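Local structure of putative NAD(P)H-flavin oxidoreductase (Streptococcus pyogenes serotype M1, 2HAY) at residues K92-D97 with F141-K146; F85-A90 with H184-L189; I150-M155 with I194-S199. The protein binds flavin mononucleotide (FMN) and is probably an NAD(P)H-dependent oxidoreductase of the nitroreductase family. One frame throughout, in Å; residues are numbered along the deposited sequence.

Overall arrangement
The six segments run along the chain in the order 85-90, 92-97, 141-146, 150-155, 184-189, 194-199. Contact 1 therefore falls wholly within the span bridged by contact 2, contact 3 opens after contact 1 has closed, and contacts 2 and 3 interlock. Their centres lie about 16 Å (1 and 2), 17 Å (1 and 3) and 12 Å (2 and 3) apart. Strands 84-91 and 192-201, side by side in the antiparallel sheet, belong to contacts 2 and 3. These two cover opposite faces of the sheet, with the loop after helix 174-183 and with helix 137-162 respectively; contact 1 ties the loop after strand 84-91 to that same helix, which also touches the second subunit.

Contact 1 of 3, residues K92-D97 with F141-K146; sequences KHARYD and FDWTAK
As the chain leaves strand 84-91 it passes over helix 137-162 with the CA atoms of Lys-92 and Phe-141 5.1 Å apart, then bends through an inverse gamma turn centred on Ala-94, closed by a weak hydrogen bond from Arg-95 N to His-93 O. The aliphatic part of Lys-92 does the touching at the upstream end: its CG lies 3.8 Å from CD1 of Phe-141, and the two side chains run obliquely across one another. Beyond CG the lysine is fully extended, and its NZ hydrogen-bonds to Leu-189 O, well away from the ring. One turn further along the helix, Thr-144 offers a methyl. With OG1 set between the backbone N and carbonyl carbon (chi1 58°) and within hydrogen-bonding reach of Glu-91 O and, one turn back, Phe-141 O, which compete for its one proton, CG2 is left facing Ala-94 CB at 3.9 Å. The indole of Trp-143 reaches the same alanine obliquely, CZ3 standing 3.8 Å from Ala-94 O and 4.2 Å from Ala-94 CB. That carbonyl accepts a hydrogen bond from Gln-127 NE2, while Trp-143 NE1 bonds to Glu-170 OE2 of the second subunit. Chemically, then, this is a mainly apolar seam, with one peptide carbonyl set against the indole and polar ends answered elsewhere: it packs the loop onto the helix, and the tryptophan carries on to a subunit boundary whose Glu-170 is an FMN-binding residue.

Contact 2 of 3, residues F85-A90 with H184-L189; sequences FILLIA and HNVIDL
No aromatic ring or other flat group takes part where Leu-87 and Ile-89 meet Val-186 and Ile-187, so there are no faces or edges to cover; the contact is made by aliphatic branches, mostly methyl groups. The main pair is Ile-89 with Ile-187. In Ile-89, CG1 stands beside the backbone N, chi2 (-53°) folds CD1 back over the residue's own CA, and there it still lies 3.9 Å from CG2 of Ile-187. The same Ile-187 methyl also lies 4.1 Å from CG1 of Ile-89, and equally far from its CG2, which means this one methyl touches three carbons of Ile-89. Ile-187 presents that methyl because its own CG1 sits between the backbone N and the carbonyl carbon (chi1 65°), leaving CG2 beside the N. Two residues back along the strand, Leu-87 reaches Val-186 by a single looser touch, CD1 to CG1 at 4.2 Å. The backbones stay well apart, 8.2 Å between the CA atoms of Ile-89 and Ile-187, and the contact across that gap is made by side chains. Leu-181 of helix 174-183 packs on both Leu-87 and Ile-187, and Val-57 of strand 54-59 packs on both strand residues. The loop gets into position through the end of that helix: Asn-185, with positive phi, is the C-prime residue of a Schellman motif in which Val-186 N bonds back to Leu-181 O. Val-186 O then takes a hydrogen bond from Arg-55 NH1, and the valine side chain packs on Val-223 of the second subunit. Here the core of an alpha/beta fold is being closed: a helix C-terminus and its exit loop laid on one face of an antiparallel sheet, opposite the face that Leu-88 turns to helix 137-162.

Contact 3 of 3, residues I150-M155 with I194-S199; sequences IALGNM and IASMLS
Leu-152 and Leu-198 each hold CG anti to the backbone N (chi1 -168° and 179°), and this swings their methyl groups into the gap between helix and strand. In the helix the CB of Leu-152 does not point at the strand, but the branch beyond it does: CD1 arrives 3.9 Å from CD1 of Leu-198 and just as close to Leu-198 CB, the two side chains crossing at a slant. Its other methyl, CD2, comes to 4.3 Å from Ser-196 OG, a plain packing contact. Met-155, present as selenomethionine, takes the second methyl of Leu-198. Its CG lies beside the backbone N and the chain bends at chi3, so the tail curls round Leu-198 CD2: CB of Met-155 is 3.9 Å from that methyl and CE 4.0 Å. The two side chains run alongside each other, head to tail, each reaching toward the other's backbone. Leu-198 is thereby gripped from both branches, CD1 by Leu-152 and CD2 by Met-155, with apolar atoms alone. The axes of the short helix and strand segments run nearly parallel, 8° apart, with a closest approach of 10.3 Å. Ser-196 is half of a classic beta bulge, since it and Ala-195 both face Leu-88 of strand 84-91. Leu-88 in turn packs against Leu-152 and Ser-196, while from strand 165-169 Pro-168 touches Leu-152 and Thr-166 touches Leu-198. Ile-150 lines the FMN pocket, and the side chain of Leu-152 is about 5 Å from a bound FMN and packs on Ile-150 of the second subunit. Helix 137-162 thus lies along one face of the central sheet, pressed between strands 84-91, 192-201 and 165-169 and the other copy of the protein.

Contact 1 of 3, residues K92-D97 with F141-K146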
ATOM      1  N   LYS B  92      13.535   7.612  -6.759  1.00 24.65           N
ATOM      2  CA  LYS B  92      13.718   7.223  -8.162  1.00 25.00           C
ATOM      3  C   LYS B  92      14.984   6.418  -8.299  1.00 24.69           C
ATOM      4  O   LYS B  92      15.864   6.469  -7.436  1.00 23.89           O
ATOM      5  CB  LYS B  92      13.833   8.468  -9.062  1.00 24.87           C
ATOM      6  CG  LYS B  92      12.552   9.317  -9.092  1.00 24.85           C
ATOM      7  CD  LYS B  92      12.747  10.528  -9.984  1.00 26.76           C
ATOM      8  CE  LYS B  92      11.399  11.200 -10.328  1.00 27.39           C
ATOM      9  NZ  LYS B  92      11.647  12.505 -11.039  1.00 30.49           N
ATOM     10  N   HIS B  93      15.083   5.676  -9.385  1.00 25.28           N
ATOM     11  CA  HIS B  93      16.347   5.021  -9.730  1.00 26.26           C
ATOM     12  C   HIS B  93      16.890   4.022  -8.708  1.00 25.94           C
ATOM     13  O   HIS B  93      18.102   3.863  -8.538  1.00 25.21           O
ATOM     14  CB  HIS B  93      17.384   6.085 -10.076  1.00 25.78           C
ATOM     15  CG  HIS B  93      16.971   6.941 -11.226  1.00 28.24           C
ATOM     16  ND1 HIS B  93      16.807   6.436 -12.506  1.00 30.99           N
ATOM     17  CD2 HIS B  93      16.686   8.261 -11.297  1.00 26.40           C
ATOM     18  CE1 HIS B  93      16.447   7.419 -13.314  1.00 31.64           C
ATOM     19  NE2 HIS B  93      16.355   8.532 -12.604  1.00 31.41           N
ATOM     20  N   ALA B  94      15.979   3.323  -8.042  1.00 26.87           N
ATOM     21  CA  ALA B  94      16.400   2.322  -7.060  1.00 27.00           C
ATOM     22  C   ALA B  94      16.720   1.004  -7.760  1.00 26.81           C
ATOM     23  O   ALA B  94      16.113  -0.020  -7.463  1.00 27.13           O
ATOM     24  CB  ALA B  94      15.316   2.172  -5.934  1.00 26.90           C
ATOM     25  N   ARG B  95      17.694   1.042  -8.680  1.00 26.54           N
ATOM     26  CA  ARG B  95      18.126  -0.121  -9.440  1.00 26.12           C
ATOM     27  C   ARG B  95      19.000  -0.993  -8.533  1.00 27.02           C
ATOM     28  O   ARG B  95      19.598  -0.494  -7.584  1.00 26.62           O
ATOM     29  CB  ARG B  95      18.932   0.344 -10.669  1.00 25.92           C
ATOM     30  CG  ARG B  95      18.971  -0.655 -11.835  1.00 26.83           C
ATOM     31  CD  ARG B  95      19.545   0.006 -13.100  1.00 25.66           C
ATOM     32  NE  ARG B  95      19.724  -0.947 -14.178  1.00 25.83           N
ATOM     33  CZ  ARG B  95      20.832  -1.662 -14.394  1.00 26.95           C
ATOM     34  NH1 ARG B  95      21.895  -1.534 -13.595  1.00 26.14           N
ATOM     35  NH2 ARG B  95      20.870  -2.522 -15.407  1.00 24.77           N
ATOM     36  N   TYR B  96      19.096  -2.285  -8.836  1.00 27.04           N
ATOM     37  CA  TYR B  96      19.859  -3.220  -8.004  1.00 27.80           C
ATOM     38  C   TYR B  96      21.291  -2.749  -7.686  1.00 28.20           C
ATOM     39  O   TYR B  96      21.810  -3.062  -6.613  1.00 27.87           O
ATOM     40  CB  TYR B  96      19.887  -4.634  -8.617  1.00 27.29           C
ATOM     41  CG  TYR B  96      20.558  -4.704  -9.967  1.00 27.92           C
ATOM     42  CD1 TYR B  96      19.835  -4.478 -11.133  1.00 26.67           C
ATOM     43  CD2 TYR B  96      21.921  -4.989 -10.075  1.00 26.55           C
ATOM     44  CE1 TYR B  96      20.454  -4.511 -12.367  1.00 26.96           C
ATOM     45  CE2 TYR B  96      22.564  -5.017 -11.326  1.00 27.30           C
ATOM     46  CZ  TYR B  96      21.818  -4.794 -12.457  1.00 26.74           C
ATOM     47  OH  TYR B  96      22.425  -4.836 -13.688  1.00 29.36           O
ATOM     48  N   ASP B  97      21.916  -1.985  -8.597  1.00 28.52           N
ATOM     49  CA  ASP B  97      23.298  -1.552  -8.380  1.00 28.63           C
ATOM     50  C   ASP B  97      23.444  -0.116  -7.874  1.00 29.32           C
ATOM     51  O   ASP B  97      24.550   0.420  -7.849  1.00 29.76           O
ATOM     52  CB  ASP B  97      24.137  -1.780  -9.643  1.00 29.33           C
ATOM     53  CG  ASP B  97      23.625  -0.994 -10.832  1.00 29.89           C
ATOM     54  OD1 ASP B  97      24.425  -0.699 -11.745  1.00 31.07           O
ATOM     55  OD2 ASP B  97      22.423  -0.651 -10.831  1.00 29.80           O
ATOM     56  N   PHE B 141      10.305   3.450 -10.270  1.00 26.86           N
ATOM     57  CA  PHE B 141       9.676   4.460  -9.448  1.00 26.90           C
ATOM     58  C   PHE B 141       8.353   3.950  -8.928  1.00 27.01           C
ATOM     59  O   PHE B 141       8.029   4.137  -7.737  1.00 27.34           O
ATOM     60  CB  PHE B 141       9.478   5.796 -10.203  1.00 26.77           C
ATOM     61  CG  PHE B 141       8.704   6.790  -9.398  1.00 27.78           C
ATOM     62  CD1 PHE B 141       9.319   7.457  -8.321  1.00 24.53           C
ATOM     63  CD2 PHE B 141       7.338   6.981  -9.630  1.00 29.70           C
ATOM     64  CE1 PHE B 141       8.617   8.302  -7.520  1.00 24.43           C
ATOM     65  CE2 PHE B 141       6.600   7.861  -8.817  1.00 31.35           C
ATOM     66  CZ  PHE B 141       7.251   8.534  -7.763  1.00 28.10           C
ATOM     67  N   ASP B 142       7.563   3.335  -9.815  1.00 26.80           N
ATOM     68  CA  ASP B 142       6.245   2.828  -9.430  1.00 25.90           C
ATOM     69  C   ASP B 142       6.415   1.722  -8.383  1.00 26.37           C
ATOM     70  O   ASP B 142       5.606   1.599  -7.466  1.00 26.83           O
ATOM     71  CB  ASP B 142       5.445   2.381 -10.658  1.00 26.25           C
ATOM     72  CG  ASP B 142       4.723   3.546 -11.347  1.00 26.32           C
ATOM     73  OD1 ASP B 142       4.426   4.564 -10.687  1.00 25.17           O
ATOM     74  OD2 ASP B 142       4.406   3.447 -12.548  1.00 26.04           O
ATOM     75  N   TRP B 143       7.520   0.979  -8.463  1.00 25.04           N
ATOM     76  CA  TRP B 143       7.831   0.011  -7.437  1.00 24.29           C
ATOM     77  C   TRP B 143       8.109   0.600  -6.054  1.00 24.89           C
ATOM     78  O   TRP B 143       7.562   0.114  -5.049  1.00 25.89           O
ATOM     79  CB  TRP B 143       8.981  -0.869  -7.896  1.00 24.27           C
ATOM     80  CG  TRP B 143       9.480  -1.820  -6.872  1.00 25.38           C
ATOM     81  CD1 TRP B 143       8.804  -2.884  -6.326  1.00 24.09           C
ATOM     82  CD2 TRP B 143      10.784  -1.815  -6.267  1.00 24.10           C
ATOM     83  NE1 TRP B 143       9.616  -3.559  -5.441  1.00 22.82           N
ATOM     84  CE2 TRP B 143      10.834  -2.926  -5.377  1.00 26.00           C
ATOM     85  CE3 TRP B 143      11.918  -0.998  -6.407  1.00 24.08           C
ATOM     86  CZ2 TRP B 143      11.978  -3.231  -4.604  1.00 22.87           C
ATOM     87  CZ3 TRP B 143      13.057  -1.302  -5.645  1.00 24.82           C
ATOM     88  CH2 TRP B 143      13.071  -2.416  -4.748  1.00 24.25           C
ATOM     89  N   THR B 144       8.942   1.635  -5.964  1.00 23.97           N
ATOM     90  CA  THR B 144       9.092   2.301  -4.668  1.00 23.65           C
ATOM     91  C   THR B 144       7.817   3.009  -4.216  1.00 24.03           C
ATOM     92  O   THR B 144       7.492   3.020  -3.000  1.00 22.75           O
ATOM     93  CB  THR B 144      10.298   3.277  -4.622  1.00 23.01           C
ATOM     94  OG1 THR B 144      10.132   4.268  -5.645  1.00 23.80           O
ATOM     95  CG2 THR B 144      11.583   2.516  -4.880  1.00 19.76           C
ATOM     96  N   ALA B 145       7.104   3.614  -5.181  1.00 25.34           N
ATOM     97  CA  ALA B 145       5.813   4.240  -4.890  1.00 25.59           C
ATOM     98  C   ALA B 145       4.835   3.218  -4.272  1.00 26.98           C
ATOM     99  O   ALA B 145       4.117   3.554  -3.302  1.00 28.43           O
ATOM    100  CB  ALA B 145       5.226   4.931  -6.120  1.00 24.40           C
ATOM    101  N   LYS B 146       4.846   1.970  -4.764  1.00 27.44           N
ATOM    102  CA  LYS B 146       4.000   0.904  -4.174  1.00 26.83           C
ATOM    103  C   LYS B 146       4.262   0.730  -2.701  1.00 27.32           C
ATOM    104  O   LYS B 146       3.307   0.568  -1.920  1.00 27.35           O
ATOM    105  CB  LYS B 146       4.205  -0.444  -4.840  1.00 27.00           C
ATOM    106  CG  LYS B 146       3.617  -0.569  -6.236  1.00 27.07           C
ATOM    107  CD  LYS B 146       4.013  -1.869  -6.885  1.00 23.51           C
ATOM    108  CE  LYS B 146       3.526  -1.896  -8.313  1.00 25.50           C
ATOM    109  NZ  LYS B 146       3.953  -3.146  -9.014  1.00 26.92           N
TER

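Contact 2 of 3, residues F85-A90 with H184-L189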
ATOM      1  N   PHE B  85      -1.416  17.727   6.586  1.00 30.45           N
ATOM      2  CA  PHE B  85      -1.368  17.242   5.228  1.00 29.88           C
ATOM      3  C   PHE B  85      -0.011  16.611   5.042  1.00 29.65           C
ATOM      4  O   PHE B  85       1.009  17.254   5.304  1.00 29.67           O
ATOM      5  CB  PHE B  85      -1.544  18.410   4.271  1.00 30.32           C
ATOM      6  CG  PHE B  85      -2.290  18.058   3.044  1.00 29.96           C
ATOM      7  CD1 PHE B  85      -1.622  17.560   1.939  1.00 30.96           C
ATOM      8  CD2 PHE B  85      -3.663  18.234   2.984  1.00 30.94           C
ATOM      9  CE1 PHE B  85      -2.316  17.221   0.792  1.00 31.85           C
ATOM     10  CE2 PHE B  85      -4.369  17.896   1.834  1.00 31.28           C
ATOM     11  CZ  PHE B  85      -3.700  17.391   0.743  1.00 29.82           C
ATOM     12  N   ILE B  86       0.009  15.350   4.619  1.00 28.65           N
ATOM     13  CA  ILE B  86       1.270  14.602   4.506  1.00 28.99           C
ATOM     14  C   ILE B  86       1.552  14.210   3.071  1.00 28.55           C
ATOM     15  O   ILE B  86       0.691  13.646   2.402  1.00 28.95           O
ATOM     16  CB  ILE B  86       1.262  13.326   5.386  1.00 28.92           C
ATOM     17  CG1 ILE B  86       1.275  13.725   6.878  1.00 30.14           C
ATOM     18  CG2 ILE B  86       2.430  12.414   5.040  1.00 28.41           C
ATOM     19  CD1 ILE B  86       1.195  12.542   7.840  1.00 29.84           C
ATOM     20  N   LEU B  87       2.765  14.507   2.610  1.00 27.81           N
ATOM     21  CA  LEU B  87       3.210  14.114   1.279  1.00 27.30           C
ATOM     22  C   LEU B  87       3.996  12.833   1.378  1.00 26.34           C
ATOM     23  O   LEU B  87       4.941  12.764   2.156  1.00 26.53           O
ATOM     24  CB  LEU B  87       4.109  15.213   0.651  1.00 26.61           C
ATOM     25  CG  LEU B  87       3.606  16.650   0.743  1.00 27.34           C
ATOM     26  CD1 LEU B  87       4.656  17.587   0.142  1.00 26.68           C
ATOM     27  CD2 LEU B  87       2.262  16.814   0.033  1.00 25.59           C
ATOM     28  N   LEU B  88       3.606  11.834   0.584  1.00 25.93           N
ATOM     29  CA  LEU B  88       4.319  10.538   0.539  1.00 26.09           C
ATOM     30  C   LEU B  88       5.231  10.582  -0.675  1.00 25.80           C
ATOM     31  O   LEU B  88       4.770  10.740  -1.809  1.00 25.74           O
ATOM     32  CB  LEU B  88       3.343   9.359   0.460  1.00 24.41           C
ATOM     33  CG  LEU B  88       2.468   9.116   1.687  1.00 24.51           C
ATOM     34  CD1 LEU B  88       1.255  10.096   1.758  1.00 21.13           C
ATOM     35  CD2 LEU B  88       2.016   7.676   1.694  1.00 21.72           C
ATOM     36  N   ILE B  89       6.535  10.527  -0.419  1.00 26.36           N
ATOM     37  CA  ILE B  89       7.560  10.705  -1.458  1.00 25.77           C
ATOM     38  C   ILE B  89       8.273   9.377  -1.683  1.00 26.14           C
ATOM     39  O   ILE B  89       8.650   8.700  -0.699  1.00 26.07           O
ATOM     40  CB  ILE B  89       8.609  11.794  -1.033  1.00 26.70           C
ATOM     41  CG1 ILE B  89       7.956  13.099  -0.549  1.00 26.28           C
ATOM     42  CG2 ILE B  89       9.684  12.040  -2.128  1.00 26.00           C
ATOM     43  CD1 ILE B  89       6.940  13.724  -1.486  1.00 28.11           C
ATOM     44  N   ALA B  90       8.434   8.973  -2.951  1.00 25.70           N
ATOM     45  CA  ALA B  90       9.202   7.750  -3.261  1.00 25.34           C
ATOM     46  C   ALA B  90      10.527   8.024  -4.014  1.00 26.02           C
ATOM     47  O   ALA B  90      10.608   8.967  -4.819  1.00 24.53           O
ATOM     48  CB  ALA B  90       8.346   6.767  -4.026  1.00 24.98           C
ATOM     49  N   HIS B 184      10.212  24.732  -4.439  1.00 30.18           N
ATOM     50  CA  HIS B 184      10.382  25.122  -3.042  1.00 31.01           C
ATOM     51  C   HIS B 184      11.439  24.326  -2.255  1.00 31.11           C
ATOM     52  O   HIS B 184      11.535  24.479  -1.043  1.00 31.27           O
ATOM     53  CB  HIS B 184       9.030  25.129  -2.313  1.00 31.02           C
ATOM     54  CG  HIS B 184       8.133  26.246  -2.737  1.00 31.44           C
ATOM     55  ND1 HIS B 184       8.148  27.484  -2.134  1.00 34.00           N
ATOM     56  CD2 HIS B 184       7.198  26.316  -3.712  1.00 33.59           C
ATOM     57  CE1 HIS B 184       7.254  28.266  -2.715  1.00 33.73           C
ATOM     58  NE2 HIS B 184       6.670  27.584  -3.682  1.00 33.01           N
ATOM     59  N   ASN B 185      12.231  23.505  -2.943  1.00 31.10           N
ATOM     60  CA  ASN B 185      13.243  22.659  -2.290  1.00 32.28           C
ATOM     61  C   ASN B 185      12.640  21.665  -1.302  1.00 31.79           C
ATOM     62  O   ASN B 185      13.258  21.351  -0.284  1.00 32.26           O
ATOM     63  CB  ASN B 185      14.313  23.504  -1.562  1.00 32.58           C
ATOM     64  CG  ASN B 185      15.301  24.180  -2.513  1.00 34.79           C
ATOM     65  OD1 ASN B 185      15.528  23.730  -3.643  1.00 37.78           O
ATOM     66  ND2 ASN B 185      15.924  25.250  -2.037  1.00 37.08           N
ATOM     67  N   VAL B 186      11.422  21.202  -1.579  1.00 31.54           N
ATOM     68  CA  VAL B 186      10.768  20.224  -0.712  1.00 31.07           C
ATOM     69  C   VAL B 186      11.272  18.823  -1.102  1.00 30.98           C
ATOM     70  O   VAL B 186      11.488  17.952  -0.249  1.00 30.50           O
ATOM     71  CB  VAL B 186       9.216  20.347  -0.752  1.00 30.82           C
ATOM     72  CG1 VAL B 186       8.542  19.275   0.125  1.00 31.73           C
ATOM     73  CG2 VAL B 186       8.778  21.726  -0.267  1.00 30.79           C
ATOM     74  N   ILE B 187      11.483  18.631  -2.402  1.00 30.73           N
ATOM     75  CA  ILE B 187      12.021  17.388  -2.919  1.00 29.90           C
ATOM     76  C   ILE B 187      13.177  17.682  -3.857  1.00 30.44           C
ATOM     77  O   ILE B 187      13.323  18.805  -4.356  1.00 29.73           O
ATOM     78  CB  ILE B 187      10.948  16.534  -3.650  1.00 29.91           C
ATOM     79  CG1 ILE B 187      10.435  17.221  -4.917  1.00 28.91           C
ATOM     80  CG2 ILE B 187       9.804  16.125  -2.703  1.00 30.14           C
ATOM     81  CD1 ILE B 187       9.571  16.330  -5.776  1.00 29.77           C
ATOM     82  N   ASP B 188      14.037  16.686  -4.060  1.00 30.86           N
ATOM     83  CA  ASP B 188      14.991  16.736  -5.171  1.00 31.08           C
ATOM     84  C   ASP B 188      14.403  15.907  -6.324  1.00 30.41           C
ATOM     85  O   ASP B 188      14.471  14.688  -6.298  1.00 30.54           O
ATOM     86  CB  ASP B 188      16.361  16.203  -4.748  1.00 31.40           C
ATOM     87  CG  ASP B 188      17.363  16.169  -5.903  1.00 33.69           C
ATOM     88  OD1 ASP B 188      17.042  16.620  -7.025  1.00 35.71           O
ATOM     89  OD2 ASP B 188      18.492  15.687  -5.692  1.00 38.83           O
ATOM     90  N   LEU B 189      13.828  16.582  -7.318  1.00 29.62           N
ATOM     91  CA  LEU B 189      13.138  15.922  -8.432  1.00 30.26           C
ATOM     92  C   LEU B 189      14.001  14.931  -9.234  1.00 29.46           C
ATOM     93  O   LEU B 189      13.489  14.031  -9.917  1.00 28.72           O
ATOM     94  CB  LEU B 189      12.554  16.955  -9.394  1.00 30.86           C
ATOM     95  CG  LEU B 189      11.058  16.867  -9.745  1.00 34.46           C
ATOM     96  CD1 LEU B 189      10.745  17.529 -11.101  1.00 32.52           C
ATOM     97  CD2 LEU B 189      10.469  15.420  -9.636  1.00 35.15           C
TER

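Contact 3 of 3, residues I150-M155 with I194-S199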
ATOM      1  N   ILE B 150       1.799   0.917   1.457  1.00 24.92           N
ATOM      2  CA  ILE B 150       1.791   0.175   2.749  1.00 25.15           C
ATOM      3  C   ILE B 150       1.730   1.152   3.956  1.00 26.99           C
ATOM      4  O   ILE B 150       0.917   0.977   4.907  1.00 26.93           O
ATOM      5  CB  ILE B 150       3.017  -0.775   2.893  1.00 26.98           C
ATOM      6  CG1 ILE B 150       3.128  -1.717   1.679  1.00 25.65           C
ATOM      7  CG2 ILE B 150       2.999  -1.521   4.266  1.00 23.88           C
ATOM      8  CD1 ILE B 150       4.331  -2.672   1.691  1.00 25.44           C
ATOM      9  N   ALA B 151       2.599   2.167   3.902  1.00 25.92           N
ATOM     10  CA  ALA B 151       2.688   3.225   4.904  1.00 26.63           C
ATOM     11  C   ALA B 151       1.400   4.020   4.914  1.00 26.64           C
ATOM     12  O   ALA B 151       0.879   4.325   5.973  1.00 27.07           O
ATOM     13  CB  ALA B 151       3.875   4.158   4.610  1.00 24.81           C
ATOM     14  N   LEU B 152       0.874   4.325   3.735  1.00 26.58           N
ATOM     15  CA  LEU B 152      -0.414   4.980   3.650  1.00 27.08           C
ATOM     16  C   LEU B 152      -1.464   4.230   4.463  1.00 27.83           C
ATOM     17  O   LEU B 152      -2.207   4.832   5.259  1.00 28.51           O
ATOM     18  CB  LEU B 152      -0.846   5.100   2.196  1.00 26.96           C
ATOM     19  CG  LEU B 152      -2.039   6.000   1.914  1.00 25.87           C
ATOM     20  CD1 LEU B 152      -1.701   7.466   2.267  1.00 24.12           C
ATOM     21  CD2 LEU B 152      -2.351   5.839   0.442  1.00 23.21           C
ATOM     22  N   GLY B 153      -1.531   2.921   4.244  1.00 27.93           N
ATOM     23  CA  GLY B 153      -2.419   2.046   4.974  1.00 28.41           C
ATOM     24  C   GLY B 153      -2.191   2.076   6.479  1.00 28.71           C
ATOM     25  O   GLY B 153      -3.148   2.191   7.250  1.00 28.03           O
ATOM     26  N   ASN B 154      -0.927   1.953   6.895  1.00 28.55           N
ATOM     27  CA  ASN B 154      -0.619   1.945   8.321  1.00 28.48           C
ATOM     28  C   ASN B 154      -0.940   3.266   8.986  1.00 27.36           C
ATOM     29  O   ASN B 154      -1.440   3.284  10.099  1.00 27.19           O
ATOM     30  CB  ASN B 154       0.834   1.520   8.585  1.00 28.63           C
ATOM     31  CG  ASN B 154       1.036   0.028   8.371  1.00 31.20           C
ATOM     32  OD1 ASN B 154       1.997  -0.413   7.723  1.00 31.96           O
ATOM     33  ND2 ASN B 154       0.110  -0.761   8.894  1.00 35.25           N
HETATM   34  N   MSE B 155      -0.651   4.367   8.303  1.00 27.04           N
HETATM   35  CA  MSE B 155      -1.018   5.693   8.812  1.00 27.07           C
HETATM   36  C   MSE B 155      -2.522   5.855   9.028  1.00 26.16           C
HETATM   37  O   MSE B 155      -2.944   6.334  10.069  1.00 26.34           O
HETATM   38  CB  MSE B 155      -0.486   6.793   7.893  1.00 26.57           C
HETATM   39  CG  MSE B 155       1.002   6.989   8.072  1.00 27.44           C
HETATM   40 SE   MSE B 155       1.619   8.653   7.300  0.65 28.43          SE
HETATM   41  CE  MSE B 155       1.564   8.182   5.437  1.00 25.72           C
ATOM     42  N   ILE B 194       6.702  12.601  -5.873  1.00 26.67           N
ATOM     43  CA  ILE B 194       5.568  12.361  -5.014  1.00 26.81           C
ATOM     44  C   ILE B 194       4.817  11.087  -5.465  1.00 27.26           C
ATOM     45  O   ILE B 194       4.678  10.841  -6.668  1.00 27.27           O
ATOM     46  CB  ILE B 194       4.640  13.628  -4.945  1.00 27.45           C
ATOM     47  CG1 ILE B 194       3.614  13.477  -3.804  1.00 26.69           C
ATOM     48  CG2 ILE B 194       3.995  13.959  -6.323  1.00 24.29           C
ATOM     49  CD1 ILE B 194       2.942  14.794  -3.404  1.00 27.51           C
ATOM     50  N   ALA B 195       4.366  10.293  -4.488  1.00 27.06           N
ATOM     51  CA  ALA B 195       3.573   9.093  -4.719  1.00 27.03           C
ATOM     52  C   ALA B 195       2.082   9.384  -4.494  1.00 26.88           C
ATOM     53  O   ALA B 195       1.207   8.962  -5.284  1.00 26.47           O
ATOM     54  CB  ALA B 195       4.058   7.968  -3.796  1.00 27.13           C
ATOM     55  N   SER B 196       1.801  10.107  -3.418  1.00 26.12           N
ATOM     56  CA  SER B 196       0.431  10.453  -3.055  1.00 27.08           C
ATOM     57  C   SER B 196       0.425  11.520  -1.932  1.00 26.86           C
ATOM     58  O   SER B 196       1.486  11.947  -1.451  1.00 26.76           O
ATOM     59  CB  SER B 196      -0.325   9.172  -2.619  1.00 26.26           C
ATOM     60  OG  SER B 196       0.211   8.678  -1.417  1.00 26.03           O
HETATM   61  N   MSE B 197      -0.764  11.944  -1.526  1.00 27.40           N
HETATM   62  CA  MSE B 197      -0.919  12.814  -0.369  1.00 28.90           C
HETATM   63  C   MSE B 197      -1.933  12.186   0.590  1.00 28.38           C
HETATM   64  O   MSE B 197      -2.754  11.363   0.185  1.00 28.97           O
HETATM   65  CB  MSE B 197      -1.434  14.194  -0.803  1.00 29.58           C
HETATM   66  CG  MSE B 197      -0.629  14.910  -1.872  1.00 29.97           C
HETATM   67 SE   MSE B 197      -1.640  16.492  -2.551  0.55 32.40          SE
HETATM   68  CE  MSE B 197      -0.487  16.987  -3.995  1.00 29.74           C
ATOM     69  N   LEU B 198      -1.886  12.591   1.850  1.00 27.60           N
ATOM     70  CA  LEU B 198      -2.846  12.139   2.844  1.00 27.63           C
ATOM     71  C   LEU B 198      -3.272  13.351   3.677  1.00 27.64           C
ATOM     72  O   LEU B 198      -2.438  13.976   4.309  1.00 27.37           O
ATOM     73  CB  LEU B 198      -2.192  11.083   3.757  1.00 27.29           C
ATOM     74  CG  LEU B 198      -3.041  10.497   4.884  1.00 27.07           C
ATOM     75  CD1 LEU B 198      -4.224   9.686   4.314  1.00 23.95           C
ATOM     76  CD2 LEU B 198      -2.147   9.624   5.736  1.00 28.11           C
ATOM     77  N   SER B 199      -4.552  13.699   3.672  1.00 27.67           N
ATOM     78  CA  SER B 199      -5.040  14.700   4.631  1.00 27.49           C
ATOM     79  C   SER B 199      -5.482  14.025   5.921  1.00 27.37           C
ATOM     80  O   SER B 199      -5.975  12.912   5.900  1.00 27.07           O
ATOM     81  CB  SER B 199      -6.191  15.523   4.052  1.00 27.97           C
ATOM     82  OG  SER B 199      -7.209  14.673   3.576  1.00 26.91           O
TER